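Local atomic coordinates of cortical-lytic enzyme (Clostridium perfringens, PDB entry 5JIP), a protein that probably cleaves the glycan strands of spore-cortex peptidoglycan as a lysozyme-type muramidase of glycoside hydrolase family 25 during spore germination. Residues 84-89 with 131-136; 146-151 with 168-173; 237-242 with 314-319; 266-271 with 295-300. One frame throughout, in Å; residues are numbered along the deposited sequence.

Overall arrangement
The four contacts form two pairs. Interactions 1 and 2 lie in the family 25 TIM-barrel-type domain, centres 13 Å apart, and meet directly: Arg135 of interaction 1 forms a salt bridge from NH1 to OD1 of Asp172 (3.0 Å). Interactions 3 and 4 lie in the C-terminal beta domain, centres 9 Å apart; there 314-319 and 295-300 are neighbours in one sheet, and interaction 4 is nested inside the loop that interaction 3 closes. Centres of interactions 1 and 3 are 40 Å apart. The magnesium ion, held by Asp227, Met230, Asp258 and Asp304, is about 11 Å from the Met147 side chain of interaction 2; interactions 1, 3 and 4 lie away from this site.

Interaction 1. Residues 84-89 with 131-136; sequences SAVIQA and IDRFRD
The ring of Phe134 is set against Ala85, Gln88 and Ala89 of the facing helix. One face takes the methyl of Ala89, whose CB stands 3.8 Å from the centroid of the Phe134 ring and only 8° off the normal, a CH-pi contact placed over the middle of the ring. At the edge, in the ring plane, CB of Gln88 approaches CE2. The guanidinium group of Arg133 has CG2 of Val86 at its edge, near its plane.

Phe134 carries its CG anti to the backbone N (chi1 -173°), which brings the ring across the gap to the neighbouring helix. Phe134 CD2 comes within 3.4 Å of Ala85 O, and Phe134 CE2 within 3.2 Å of Ala89 N; those two backbone atoms are already bonded to each other within helix 83-100, so the ring packs against a satisfied helical bond. The small methyl of Ala85 meets the start of the Arg133 chain, CB to CG at 3.7 Å. Bends at chi2 and chi3 fold the arginine over toward Val86, whose CG2 touches Arg133 CD at 3.8 Å. No hydrogen bond joins the two segments. Elsewhere on helix 124-142, Asp132 and Asp136 form salt bridges with Lys280 of the second subunit.

Alanines at 85 and 89, one turn apart, let the axes approach to 8.1 Å at a crossing angle of -42°. Helix 83-100 and helix 124-142 are thus neighbours on the outside of the barrel, and Phe134 continues inward to Leu112 of strand 111-113 and to Leu146.

Interaction 2. Residues 146-151 with 168-173; sequences LMLYTG and YPLSDM
Tyr168 O is held by two donors of one residue, Ser171: OG at 3.0 Å, lying in the carbonyl plane, and the backbone N at 3.2 Å. This closes a type I turn, and a second type I turn follows from Leu170 to Met173, with Met173 N bonded to Leu170 O. The two turns present Leu170 and Met173 to strand 147-151.

Met173 does most of the touching. Its chain is extended at chi2 but bent at chi3 (71°), which lays Met173 CE against Leu146, just ahead of the strand, and Leu148 within it: 3.4 Å from Leu146 O and 3.9 Å from Leu148 CB. The Leu146 and Met173 side chains point the same way, CD2 to CE at 4.0 Å. Leu148 CD2 meets Leu170 CD1 at 4.3 Å.

Helix 124-142 lies against the same side chains, with Ile131 on Leu170 and Arg135 on Met173. The loop leads into strand 175-178, which pairs in parallel with 147-151 in the barrel sheet. No hydrogen bond crosses between the two segments, so dispersion and the burial of apolar groups join them; the polar bonds of 168-173 go partly to its own turns and partly to other parts of the barrel, such as Asp172 to Arg135 and Met173 O to Trp196.

Interaction 3. Residues 237-242 with 314-319; sequences GLNAYI and TEYILD
Tyr316 sets CG anti to the backbone N (chi1 -174°), Leu238 does the same, and the two side chains reach into the gap from opposite strands. Leu318 turns the other way, its CG anti to the carbonyl carbon, and drives its two methyls against Ala240 and Ile242.

The tyrosine ring lies against the backbone of 239-240. Asn239 CA sits over one face, 4.2 Å from the centroid of the Tyr316 ring and 24° off the normal, while Ala240 N stands above the centre of that same face. This amide has no hydrogen-bonding partner in the model, so the ring is what meets it on this side. At the rim Tyr316 CE1 comes within 3.3 Å of Ala240 O. The Asn239 amide runs alongside the ring with the two planes nearly perpendicular; its ND2 is bound by Asn250 OD1.

Strands 239-243 and 314-318 belong to different sheets, one of three strands and one of four, stacked as a beta sandwich. Their short segments run the same way, 25° apart, with axes 7.2 Å from each other, and they meet through side chains without any hydrogen bond between them.

Leu238 CD2 touches Tyr316 CB at 3.7 Å, and Leu238 CB leans on Thr314 CG2. Thr314 sends its hydroxyl to Val235 O. Farther along, Ala240 CB meets Leu318 CD2 at 4.1 Å, and Ile242 CG1 reaches Leu318 CD1 at 4.0 Å. From strand 246-250, Val249 touches Leu238 and Ala240, while Ile247 packs on Ile242 and Leu318.

Interaction 4. Residues 266-271 with 295-300; sequences VNDNYA and PIKISI
Asn267 pairs with Lys297 through its backbone and its side chain. The Asn267 N-H gives to Lys297 O at 2.8 Å, in the carbonyl plane, and Asn267 OD1 takes the N-H of Lys297 at 2.9 Å in an almost straight bond (176°), though tilted from the plane of the side-chain carbonyl. The side-chain oxygen thus receives the Lys297 amide where a strand partner would offer a backbone carbonyl. A water joins Asn267 ND2 to Pro295 O.

Lys297 O also accepts from a second water, which takes the N-H of Asp268 and contacts Ser299 OG. Asp268 OD1 forms a salt bridge with Lys297 NZ at 2.8 Å, met on the syn side, and accepts from a third water that also reaches Ser299 OG. The lysine chain, bent at chi3 (65°), brings its ammonium to the carboxylate; Glu315 is a weak, distant second partner.

Beside these polar bonds Val266 faces Ile298 in an antiparallel non-hydrogen-bonded pair, CG2 to CD1 at 3.8 Å, and its CG1 touches Ile296 CG2. Val266 N and O are both bonded to Asn269, closing a type I' turn. This is a two-residue beta hairpin, linking strands 259-266 and 269-275, with its turn bonded to the neighbouring strand 296-304 in an antiparallel sheet.

Interaction 1. Residues 84-89 with 131-136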
loop_
_atom_site.group_PDB
_atom_site.type_symbol
_atom_site.label_atom_id
_atom_site.label_comp_id
_atom_site.label_asym_id
_atom_site.label_seq_id
_atom_site.Cartn_x
_atom_site.Cartn_y
_atom_site.Cartn_z
ATOM N N SER A 84 -14.873 -19.120 -23.092
ATOM C CA SER A 84 -14.996 -17.900 -23.890
ATOM C C SER A 84 -14.494 -16.676 -23.135
ATOM O O SER A 84 -14.120 -15.674 -23.770
ATOM C CB SER A 84 -16.451 -17.672 -24.330
ATOM O OG SER A 84 -17.299 -17.413 -23.237
ATOM N N ALA A 85 -14.450 -16.740 -21.801
ATOM C CA ALA A 85 -13.862 -15.636 -21.045
ATOM C C ALA A 85 -12.354 -15.601 -21.228
ATOM O O ALA A 85 -11.761 -14.518 -21.361
ATOM C CB ALA A 85 -14.229 -15.742 -19.571
ATOM N N VAL A 86 -11.722 -16.777 -21.256
ATOM C CA VAL A 86 -10.288 -16.851 -21.518
ATOM C C VAL A 86 -9.991 -16.399 -22.938
ATOM O O VAL A 86 -9.038 -15.655 -23.180
ATOM C CB VAL A 86 -9.782 -18.287 -21.267
ATOM C CG1 VAL A 86 -8.322 -18.424 -21.621
ATOM C CG2 VAL A 86 -10.014 -18.680 -19.832
ATOM N N ILE A 87 -10.789 -16.852 -23.908
ATOM C CA ILE A 87 -10.562 -16.454 -25.297
ATOM C C ILE A 87 -10.673 -14.947 -25.455
ATOM O O ILE A 87 -9.839 -14.314 -26.117
ATOM C CB ILE A 87 -11.544 -17.178 -26.230
ATOM C CG1 ILE A 87 -11.165 -18.655 -26.303
ATOM C CG2 ILE A 87 -11.585 -16.510 -27.618
ATOM C CD1 ILE A 87 -12.272 -19.507 -26.863
ATOM N N GLN A 88 -11.735 -14.356 -24.908
ATOM C CA GLN A 88 -11.911 -12.923 -25.071
ATOM C C GLN A 88 -10.828 -12.153 -24.338
ATOM O O GLN A 88 -10.322 -11.155 -24.862
ATOM C CB GLN A 88 -13.292 -12.493 -24.616
ATOM C CG GLN A 88 -14.357 -12.867 -25.648
ATOM C CD GLN A 88 -15.749 -12.566 -25.198
ATOM O OE1 GLN A 88 -16.061 -11.448 -24.765
ATOM N NE2 GLN A 88 -16.619 -13.559 -25.325
ATOM N N ALA A 89 -10.432 -12.611 -23.146
ATOM C CA ALA A 89 -9.328 -11.936 -22.464
ATOM C C ALA A 89 -8.050 -12.001 -23.295
ATOM O O ALA A 89 -7.332 -10.999 -23.434
ATOM C CB ALA A 89 -9.091 -12.536 -21.078
ATOM N N ILE A 131 -17.198 -13.071 -15.752
ATOM C CA ILE A 131 -16.391 -11.873 -15.543
ATOM C C ILE A 131 -15.138 -12.203 -14.742
ATOM O O ILE A 131 -14.028 -11.786 -15.081
ATOM C CB ILE A 131 -17.230 -10.802 -14.839
ATOM C CG1 ILE A 131 -18.400 -10.416 -15.726
ATOM C CG2 ILE A 131 -16.344 -9.610 -14.422
ATOM C CD1 ILE A 131 -19.390 -9.529 -15.015
ATOM N N ASP A 132 -15.313 -12.949 -13.654
ATOM C CA ASP A 132 -14.217 -13.297 -12.762
ATOM C C ASP A 132 -13.149 -14.105 -13.493
ATOM O O ASP A 132 -11.952 -13.941 -13.245
ATOM C CB ASP A 132 -14.812 -14.080 -11.587
ATOM C CG ASP A 132 -13.954 -14.043 -10.337
ATOM O OD1 ASP A 132 -13.108 -13.138 -10.183
ATOM O OD2 ASP A 132 -14.154 -14.939 -9.496
ATOM N N ARG A 133 -13.563 -14.997 -14.400
ATOM C CA ARG A 133 -12.594 -15.763 -15.163
ATOM C C ARG A 133 -11.833 -14.867 -16.123
ATOM O O ARG A 133 -10.615 -15.013 -16.293
ATOM C CB ARG A 133 -13.309 -16.885 -15.933
ATOM C CG ARG A 133 -12.418 -17.620 -16.941
ATOM C CD ARG A 133 -11.278 -18.389 -16.270
ATOM N NE ARG A 133 -11.796 -19.363 -15.310
ATOM C CZ ARG A 133 -12.092 -20.629 -15.600
ATOM N NH1 ARG A 133 -12.561 -21.434 -14.649
ATOM N NH2 ARG A 133 -11.921 -21.102 -16.831
ATOM N N PHE A 134 -12.550 -13.959 -16.779
ATOM C CA PHE A 134 -11.909 -12.975 -17.650
ATOM C C PHE A 134 -10.887 -12.168 -16.858
ATOM O O PHE A 134 -9.722 -12.049 -17.255
ATOM C CB PHE A 134 -12.972 -12.068 -18.264
ATOM C CG PHE A 134 -12.437 -11.114 -19.326
ATOM C CD1 PHE A 134 -11.662 -10.011 -18.982
ATOM C CD2 PHE A 134 -12.723 -11.325 -20.661
ATOM C CE1 PHE A 134 -11.167 -9.134 -19.966
ATOM C CE2 PHE A 134 -12.242 -10.436 -21.656
ATOM C CZ PHE A 134 -11.464 -9.352 -21.298
ATOM N N ARG A 135 -11.289 -11.682 -15.688
ATOM C CA ARG A 135 -10.365 -10.950 -14.820
ATOM C C ARG A 135 -9.128 -11.782 -14.461
ATOM O O ARG A 135 -7.991 -11.284 -14.510
ATOM C CB ARG A 135 -11.113 -10.499 -13.568
ATOM C CG ARG A 135 -10.266 -9.780 -12.530
ATOM C CD ARG A 135 -9.881 -10.689 -11.401
ATOM N NE ARG A 135 -11.059 -11.036 -10.597
ATOM C CZ ARG A 135 -11.485 -10.383 -9.518
ATOM N NH1 ARG A 135 -10.812 -9.350 -9.051
ATOM N NH2 ARG A 135 -12.584 -10.790 -8.881
ATOM N N ASP A 136 -9.322 -13.047 -14.072
ATOM C CA ASP A 136 -8.178 -13.874 -13.682
ATOM C C ASP A 136 -7.199 -14.052 -14.837
ATOM O O ASP A 136 -5.977 -13.944 -14.662
ATOM C CB ASP A 136 -8.652 -15.250 -13.174
ATOM C CG ASP A 136 -9.297 -15.192 -11.801
ATOM O OD1 ASP A 136 -9.155 -14.168 -11.096
ATOM O OD2 ASP A 136 -9.945 -16.187 -11.417
#

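Interaction 2. Residues 146-151 with 168-173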
loop_
_atom_site.group_PDB
_atom_site.type_symbol
_atom_site.label_atom_id
_atom_site.label_comp_id
_atom_site.label_asym_id
_atom_site.label_seq_id
_atom_site.Cartn_x
_atom_site.Cartn_y
_atom_site.Cartn_z
ATOM N N LEU A 146 -7.530 -4.940 -14.009
ATOM C CA LEU A 146 -8.663 -4.790 -14.907
ATOM C C LEU A 146 -9.801 -4.051 -14.207
ATOM O O LEU A 146 -10.242 -4.461 -13.130
ATOM C CB LEU A 146 -9.139 -6.173 -15.365
ATOM C CG LEU A 146 -10.315 -6.208 -16.338
ATOM C CD1 LEU A 146 -9.894 -5.621 -17.685
ATOM C CD2 LEU A 146 -10.831 -7.623 -16.502
ATOM N N MET A 147 -10.276 -2.970 -14.817
ATOM C CA MET A 147 -11.458 -2.250 -14.329
ATOM C C MET A 147 -12.713 -2.787 -15.012
ATOM O O MET A 147 -12.672 -3.164 -16.184
ATOM C CB MET A 147 -11.320 -0.737 -14.568
ATOM C CG MET A 147 -12.568 0.077 -14.205
ATOM S SD MET A 147 -12.228 1.772 -13.687
ATOM C CE MET A 147 -11.711 2.497 -15.226
ATOM N N LEU A 148 -13.807 -2.873 -14.243
ATOM C CA LEU A 148 -15.115 -3.295 -14.745
ATOM C C LEU A 148 -15.994 -2.084 -15.018
ATOM O O LEU A 148 -16.162 -1.213 -14.153
ATOM C CB LEU A 148 -15.823 -4.222 -13.753
ATOM C CG LEU A 148 -17.218 -4.702 -14.214
ATOM C CD1 LEU A 148 -17.045 -5.625 -15.359
ATOM C CD2 LEU A 148 -17.949 -5.371 -13.051
ATOM N N TYR A 149 -16.518 -2.004 -16.241
ATOM C CA TYR A 149 -17.565 -1.061 -16.577
ATOM C C TYR A 149 -18.904 -1.786 -16.660
ATOM O O TYR A 149 -19.020 -2.813 -17.345
ATOM C CB TYR A 149 -17.307 -0.355 -17.909
ATOM C CG TYR A 149 -18.522 0.418 -18.394
ATOM C CD1 TYR A 149 -19.578 -0.226 -19.040
ATOM C CD2 TYR A 149 -18.604 1.797 -18.242
ATOM C CE1 TYR A 149 -20.689 0.456 -19.468
ATOM C CE2 TYR A 149 -19.734 2.505 -18.713
ATOM C CZ TYR A 149 -20.768 1.815 -19.323
ATOM O OH TYR A 149 -21.886 2.460 -19.790
ATOM N N THR A 150 -19.916 -1.227 -16.003
ATOM C CA THR A 150 -21.270 -1.714 -16.148
ATOM C C THR A 150 -22.200 -0.619 -15.663
ATOM O O THR A 150 -21.773 0.337 -15.025
ATOM C CB THR A 150 -21.468 -3.040 -15.380
ATOM O OG1 THR A 150 -22.710 -3.634 -15.767
ATOM C CG2 THR A 150 -21.486 -2.817 -13.923
ATOM N N GLY A 151 -23.500 -0.788 -15.952
ATOM C CA GLY A 151 -24.503 0.169 -15.548
ATOM C C GLY A 151 -25.212 -0.208 -14.250
ATOM O O GLY A 151 -25.286 -1.375 -13.875
ATOM N N TYR A 168 -19.832 -10.923 -2.909
ATOM C CA TYR A 168 -19.658 -10.056 -4.075
ATOM C C TYR A 168 -18.252 -10.306 -4.598
ATOM O O TYR A 168 -17.317 -9.582 -4.232
ATOM C CB TYR A 168 -19.840 -8.588 -3.709
ATOM C CG TYR A 168 -21.194 -8.245 -3.171
ATOM C CD1 TYR A 168 -22.240 -7.931 -4.029
ATOM C CD2 TYR A 168 -21.424 -8.213 -1.801
ATOM C CE1 TYR A 168 -23.488 -7.591 -3.539
ATOM C CE2 TYR A 168 -22.663 -7.884 -1.293
ATOM C CZ TYR A 168 -23.695 -7.581 -2.167
ATOM O OH TYR A 168 -24.931 -7.245 -1.678
ATOM N N PRO A 169 -18.061 -11.333 -5.435
ATOM C CA PRO A 169 -16.701 -11.674 -5.878
ATOM C C PRO A 169 -16.024 -10.599 -6.715
ATOM O O PRO A 169 -14.792 -10.620 -6.829
ATOM C CB PRO A 169 -16.908 -12.954 -6.699
ATOM C CG PRO A 169 -18.257 -13.516 -6.221
ATOM C CD PRO A 169 -19.064 -12.299 -5.913
ATOM N N LEU A 170 -16.768 -9.693 -7.340
ATOM C CA LEU A 170 -16.128 -8.678 -8.179
ATOM C C LEU A 170 -15.852 -7.367 -7.447
ATOM O O LEU A 170 -15.354 -6.419 -8.079
ATOM C CB LEU A 170 -16.993 -8.401 -9.398
ATOM C CG LEU A 170 -17.424 -9.631 -10.180
ATOM C CD1 LEU A 170 -18.362 -9.219 -11.291
ATOM C CD2 LEU A 170 -16.234 -10.458 -10.681
ATOM N N SER A 171 -16.148 -7.286 -6.145
ATOM C CA SER A 171 -16.115 -6.008 -5.433
ATOM C C SER A 171 -14.699 -5.498 -5.217
ATOM O O SER A 171 -14.524 -4.365 -4.740
ATOM C CB SER A 171 -16.843 -6.139 -4.081
ATOM O OG SER A 171 -16.194 -7.047 -3.190
ATOM N N ASP A 172 -13.694 -6.306 -5.522
ATOM C CA ASP A 172 -12.324 -5.845 -5.453
ATOM C C ASP A 172 -11.858 -5.301 -6.801
ATOM O O ASP A 172 -10.786 -4.713 -6.872
ATOM C CB ASP A 172 -11.382 -6.963 -4.971
ATOM C CG ASP A 172 -11.229 -8.095 -5.966
ATOM O OD1 ASP A 172 -12.241 -8.504 -6.588
ATOM O OD2 ASP A 172 -10.079 -8.580 -6.096
ATOM N N MET A 173 -12.665 -5.417 -7.849
ATOM C CA MET A 173 -12.315 -4.768 -9.107
ATOM C C MET A 173 -12.527 -3.260 -9.008
ATOM O O MET A 173 -13.473 -2.807 -8.375
ATOM C CB MET A 173 -13.159 -5.328 -10.259
ATOM C CG MET A 173 -12.985 -6.810 -10.450
ATOM S SD MET A 173 -13.878 -7.376 -11.907
ATOM C CE MET A 173 -12.868 -6.665 -13.235
#

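Interaction 3. Residues 237-242 with 314-319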
loop_
_atom_site.group_PDB
_atom_site.type_symbol
_atom_site.label_atom_id
_atom_site.label_comp_id
_atom_site.label_asym_id
_atom_site.label_seq_id
_atom_site.Cartn_x
_atom_site.Cartn_y
_atom_site.Cartn_z
ATOM N N GLY A 237 16.434 8.515 -10.168
ATOM C CA GLY A 237 17.484 8.811 -9.208
ATOM C C GLY A 237 18.014 7.609 -8.462
ATOM O O GLY A 237 18.527 7.758 -7.345
ATOM N N LEU A 238 17.959 6.428 -9.071
ATOM C CA LEU A 238 18.387 5.219 -8.398
ATOM C C LEU A 238 19.902 5.222 -8.276
ATOM O O LEU A 238 20.613 5.548 -9.222
ATOM C CB LEU A 238 17.934 3.981 -9.167
ATOM C CG LEU A 238 18.278 2.639 -8.519
ATOM C CD1 LEU A 238 17.577 2.476 -7.160
ATOM C CD2 LEU A 238 17.936 1.472 -9.491
ATOM N N ASN A 239 20.391 4.814 -7.118
ATOM C CA ASN A 239 21.818 4.833 -6.826
ATOM C C ASN A 239 22.100 3.759 -5.796
ATOM O O ASN A 239 21.269 3.484 -4.930
ATOM C CB ASN A 239 22.275 6.193 -6.295
ATOM C CG ASN A 239 23.761 6.225 -6.003
ATOM O OD1 ASN A 239 24.583 5.954 -6.880
ATOM N ND2 ASN A 239 24.112 6.548 -4.765
ATOM N N ALA A 240 23.272 3.148 -5.898
ATOM C CA ALA A 240 23.648 2.117 -4.948
ATOM C C ALA A 240 25.159 2.093 -4.809
ATOM O O ALA A 240 25.885 2.442 -5.744
ATOM C CB ALA A 240 23.159 0.733 -5.398
ATOM N N TYR A 241 25.622 1.636 -3.645
ATOM C CA TYR A 241 27.039 1.389 -3.418
ATOM C C TYR A 241 27.171 0.232 -2.441
ATOM O O TYR A 241 26.252 -0.055 -1.664
ATOM C CB TYR A 241 27.760 2.654 -2.903
ATOM C CG TYR A 241 27.350 3.128 -1.519
ATOM C CD1 TYR A 241 27.951 2.610 -0.373
ATOM C CD2 TYR A 241 26.376 4.109 -1.357
ATOM C CE1 TYR A 241 27.590 3.043 0.884
ATOM C CE2 TYR A 241 25.997 4.549 -0.096
ATOM C CZ TYR A 241 26.611 4.014 1.019
ATOM O OH TYR A 241 26.250 4.440 2.268
ATOM N N ILE A 242 28.328 -0.432 -2.490
ATOM C CA ILE A 242 28.644 -1.543 -1.601
ATOM C C ILE A 242 29.654 -1.065 -0.571
ATOM O O ILE A 242 30.650 -0.428 -0.918
ATOM C CB ILE A 242 29.180 -2.756 -2.376
ATOM C CG1 ILE A 242 28.095 -3.273 -3.326
ATOM C CG2 ILE A 242 29.611 -3.840 -1.428
ATOM C CD1 ILE A 242 28.452 -4.558 -4.058
ATOM N N THR A 314 13.635 0.379 -13.113
ATOM C CA THR A 314 14.880 1.124 -13.197
ATOM C C THR A 314 16.005 0.293 -12.600
ATOM O O THR A 314 15.829 -0.377 -11.579
ATOM C CB THR A 314 14.744 2.447 -12.457
ATOM O OG1 THR A 314 13.666 3.214 -13.020
ATOM C CG2 THR A 314 16.034 3.254 -12.533
ATOM N N GLU A 315 17.165 0.330 -13.252
ATOM C CA GLU A 315 18.300 -0.516 -12.913
ATOM C C GLU A 315 19.506 0.331 -12.539
ATOM O O GLU A 315 19.687 1.445 -13.041
ATOM C CB GLU A 315 18.760 -1.388 -14.079
ATOM C CG GLU A 315 17.806 -2.381 -14.576
ATOM C CD GLU A 315 18.382 -3.114 -15.772
ATOM O OE1 GLU A 315 19.526 -2.785 -16.185
ATOM O OE2 GLU A 315 17.704 -4.018 -16.286
ATOM N N TYR A 316 20.351 -0.241 -11.685
ATOM C CA TYR A 316 21.651 0.329 -11.361
ATOM C C TYR A 316 22.635 -0.830 -11.248
ATOM O O TYR A 316 22.440 -1.720 -10.417
ATOM C CB TYR A 316 21.592 1.141 -10.066
ATOM C CG TYR A 316 22.879 1.864 -9.779
ATOM C CD1 TYR A 316 23.932 1.216 -9.169
ATOM C CD2 TYR A 316 23.046 3.177 -10.153
ATOM C CE1 TYR A 316 25.125 1.868 -8.924
ATOM C CE2 TYR A 316 24.224 3.844 -9.903
ATOM C CZ TYR A 316 25.265 3.182 -9.286
ATOM O OH TYR A 316 26.461 3.827 -9.041
ATOM N N ILE A 317 23.682 -0.829 -12.078
ATOM C CA ILE A 317 24.649 -1.928 -12.125
ATOM C C ILE A 317 25.853 -1.562 -11.272
ATOM O O ILE A 317 26.527 -0.563 -11.543
ATOM C CB ILE A 317 25.101 -2.238 -13.560
ATOM C CG1 ILE A 317 23.893 -2.472 -14.479
ATOM C CG2 ILE A 317 26.026 -3.447 -13.561
ATOM C CD1 ILE A 317 22.978 -3.551 -14.004
ATOM N N LEU A 318 26.126 -2.388 -10.259
ATOM C CA LEU A 318 27.338 -2.299 -9.450
ATOM C C LEU A 318 28.424 -3.171 -10.060
ATOM O O LEU A 318 28.268 -4.394 -10.125
ATOM C CB LEU A 318 27.079 -2.766 -8.026
ATOM C CG LEU A 318 26.085 -1.935 -7.239
ATOM C CD1 LEU A 318 25.390 -2.810 -6.204
ATOM C CD2 LEU A 318 26.828 -0.797 -6.568
ATOM N N ASP A 319 29.537 -2.542 -10.456
ATOM C CA ASP A 319 30.623 -3.261 -11.119
ATOM C C ASP A 319 31.150 -4.398 -10.256
ATOM O O ASP A 319 31.427 -5.492 -10.763
ATOM C CB ASP A 319 31.746 -2.285 -11.466
ATOM C CG ASP A 319 31.408 -1.421 -12.659
ATOM O OD1 ASP A 319 30.637 -1.903 -13.521
ATOM O OD2 ASP A 319 31.905 -0.272 -12.738
#

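Interaction 4. Residues 266-271 with 295-300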
loop_
_atom_site.group_PDB
_atom_site.type_symbol
_atom_site.label_atom_id
_atom_site.label_comp_id
_atom_site.label_asym_id
_atom_site.label_seq_id
_atom_site.Cartn_x
_atom_site.Cartn_y
_atom_site.Cartn_z
ATOM N N VAL A 266 17.733 -7.733 -6.249
ATOM C CA VAL A 266 19.161 -7.948 -6.486
ATOM C C VAL A 266 19.288 -9.113 -7.461
ATOM O O VAL A 266 18.870 -10.238 -7.148
ATOM C CB VAL A 266 19.928 -8.237 -5.185
ATOM C CG1 VAL A 266 21.396 -8.572 -5.516
ATOM C CG2 VAL A 266 19.838 -7.072 -4.207
ATOM N N ASN A 267 19.857 -8.842 -8.639
ATOM C CA ASN A 267 19.900 -9.824 -9.711
ATOM C C ASN A 267 18.533 -10.499 -9.835
ATOM O O ASN A 267 18.447 -11.728 -9.908
ATOM C CB ASN A 267 20.996 -10.863 -9.458
ATOM C CG ASN A 267 22.401 -10.269 -9.456
ATOM O OD1 ASN A 267 22.673 -9.271 -10.128
ATOM N ND2 ASN A 267 23.292 -10.887 -8.709
ATOM N N ASP A 268 17.458 -9.709 -9.805
ATOM C CA ASP A 268 16.082 -10.162 -10.019
ATOM C C ASP A 268 15.533 -10.979 -8.860
ATOM O O ASP A 268 14.383 -11.454 -8.938
ATOM C CB ASP A 268 15.934 -10.982 -11.314
ATOM C CG ASP A 268 16.300 -10.176 -12.561
ATOM O OD1 ASP A 268 16.036 -8.958 -12.595
ATOM O OD2 ASP A 268 16.870 -10.755 -13.509
ATOM N N ASN A 269 16.300 -11.180 -7.802
ATOM C CA ASN A 269 15.783 -11.805 -6.608
ATOM C C ASN A 269 15.230 -10.721 -5.707
ATOM O O ASN A 269 15.825 -9.649 -5.567
ATOM C CB ASN A 269 16.868 -12.593 -5.877
ATOM C CG ASN A 269 17.460 -13.686 -6.739
ATOM O OD1 ASN A 269 18.628 -13.628 -7.130
ATOM N ND2 ASN A 269 16.647 -14.676 -7.058
ATOM N N TYR A 270 14.088 -11.006 -5.107
ATOM C CA TYR A 270 13.437 -10.035 -4.241
ATOM C C TYR A 270 14.311 -9.704 -3.048
ATOM O O TYR A 270 14.839 -10.592 -2.372
ATOM C CB TYR A 270 12.093 -10.597 -3.784
ATOM C CG TYR A 270 11.383 -9.860 -2.683
ATOM C CD1 TYR A 270 10.597 -8.746 -2.965
ATOM C CD2 TYR A 270 11.438 -10.306 -1.371
ATOM C CE1 TYR A 270 9.911 -8.095 -1.961
ATOM C CE2 TYR A 270 10.754 -9.651 -0.359
ATOM C CZ TYR A 270 9.990 -8.550 -0.668
ATOM O OH TYR A 270 9.313 -7.883 0.325
ATOM N N ALA A 271 14.428 -8.410 -2.764
ATOM C CA ALA A 271 15.198 -7.954 -1.628
ATOM C C ALA A 271 14.362 -7.256 -0.566
ATOM O O ALA A 271 14.805 -7.186 0.580
ATOM C CB ALA A 271 16.317 -7.009 -2.091
ATOM N N PRO A 295 29.372 -8.280 -11.842
ATOM C CA PRO A 295 28.432 -7.169 -11.676
ATOM C C PRO A 295 27.184 -7.597 -10.919
ATOM O O PRO A 295 26.802 -8.769 -10.919
ATOM C CB PRO A 295 28.096 -6.766 -13.116
ATOM C CG PRO A 295 29.239 -7.214 -13.907
ATOM C CD PRO A 295 29.716 -8.484 -13.259
ATOM N N ILE A 296 26.562 -6.623 -10.252
ATOM C CA ILE A 296 25.355 -6.834 -9.460
ATOM C C ILE A 296 24.295 -5.881 -9.983
ATOM O O ILE A 296 24.526 -4.668 -10.051
ATOM C CB ILE A 296 25.601 -6.604 -7.965
ATOM C CG1 ILE A 296 26.640 -7.611 -7.435
ATOM C CG2 ILE A 296 24.289 -6.733 -7.170
ATOM C CD1 ILE A 296 27.183 -7.265 -6.043
ATOM N N LYS A 297 23.137 -6.419 -10.345
ATOM C CA LYS A 297 22.035 -5.602 -10.834
ATOM C C LYS A 297 21.078 -5.282 -9.693
ATOM O O LYS A 297 20.468 -6.187 -9.098
ATOM C CB LYS A 297 21.270 -6.271 -11.973
ATOM C CG LYS A 297 20.195 -5.324 -12.539
ATOM C CD LYS A 297 19.423 -5.908 -13.733
ATOM C CE LYS A 297 18.623 -7.107 -13.328
ATOM N NZ LYS A 297 17.542 -7.381 -14.334
ATOM N N ILE A 298 20.931 -3.998 -9.422
ATOM C CA ILE A 298 19.915 -3.498 -8.512
ATOM C C ILE A 298 18.769 -2.966 -9.366
ATOM O O ILE A 298 18.993 -2.213 -10.322
ATOM C CB ILE A 298 20.482 -2.401 -7.599
ATOM C CG1 ILE A 298 21.732 -2.887 -6.834
ATOM C CG2 ILE A 298 19.404 -1.910 -6.637
ATOM C CD1 ILE A 298 21.494 -4.044 -5.844
ATOM N N SER A 299 17.541 -3.375 -9.056
ATOM C CA SER A 299 16.396 -2.856 -9.792
ATOM C C SER A 299 15.247 -2.571 -8.833
ATOM O O SER A 299 15.176 -3.115 -7.722
ATOM C CB SER A 299 15.930 -3.820 -10.885
ATOM O OG SER A 299 15.586 -5.057 -10.324
ATOM N N ILE A 300 14.325 -1.733 -9.286
ATOM C CA ILE A 300 13.252 -1.290 -8.413
ATOM C C ILE A 300 12.003 -1.013 -9.235
ATOM O O ILE A 300 12.078 -0.605 -10.397
ATOM C CB ILE A 300 13.705 -0.046 -7.622
ATOM C CG1 ILE A 300 12.716 0.292 -6.504
ATOM C CG2 ILE A 300 13.903 1.138 -8.580
ATOM C CD1 ILE A 300 13.180 1.375 -5.560
HETATM O O HOH W 1 26.120 -10.771 -9.394
HETATM O O HOH W 2 17.794 -6.817 -9.868
HETATM O O HOH W 3 14.477 -6.748 -12.162
#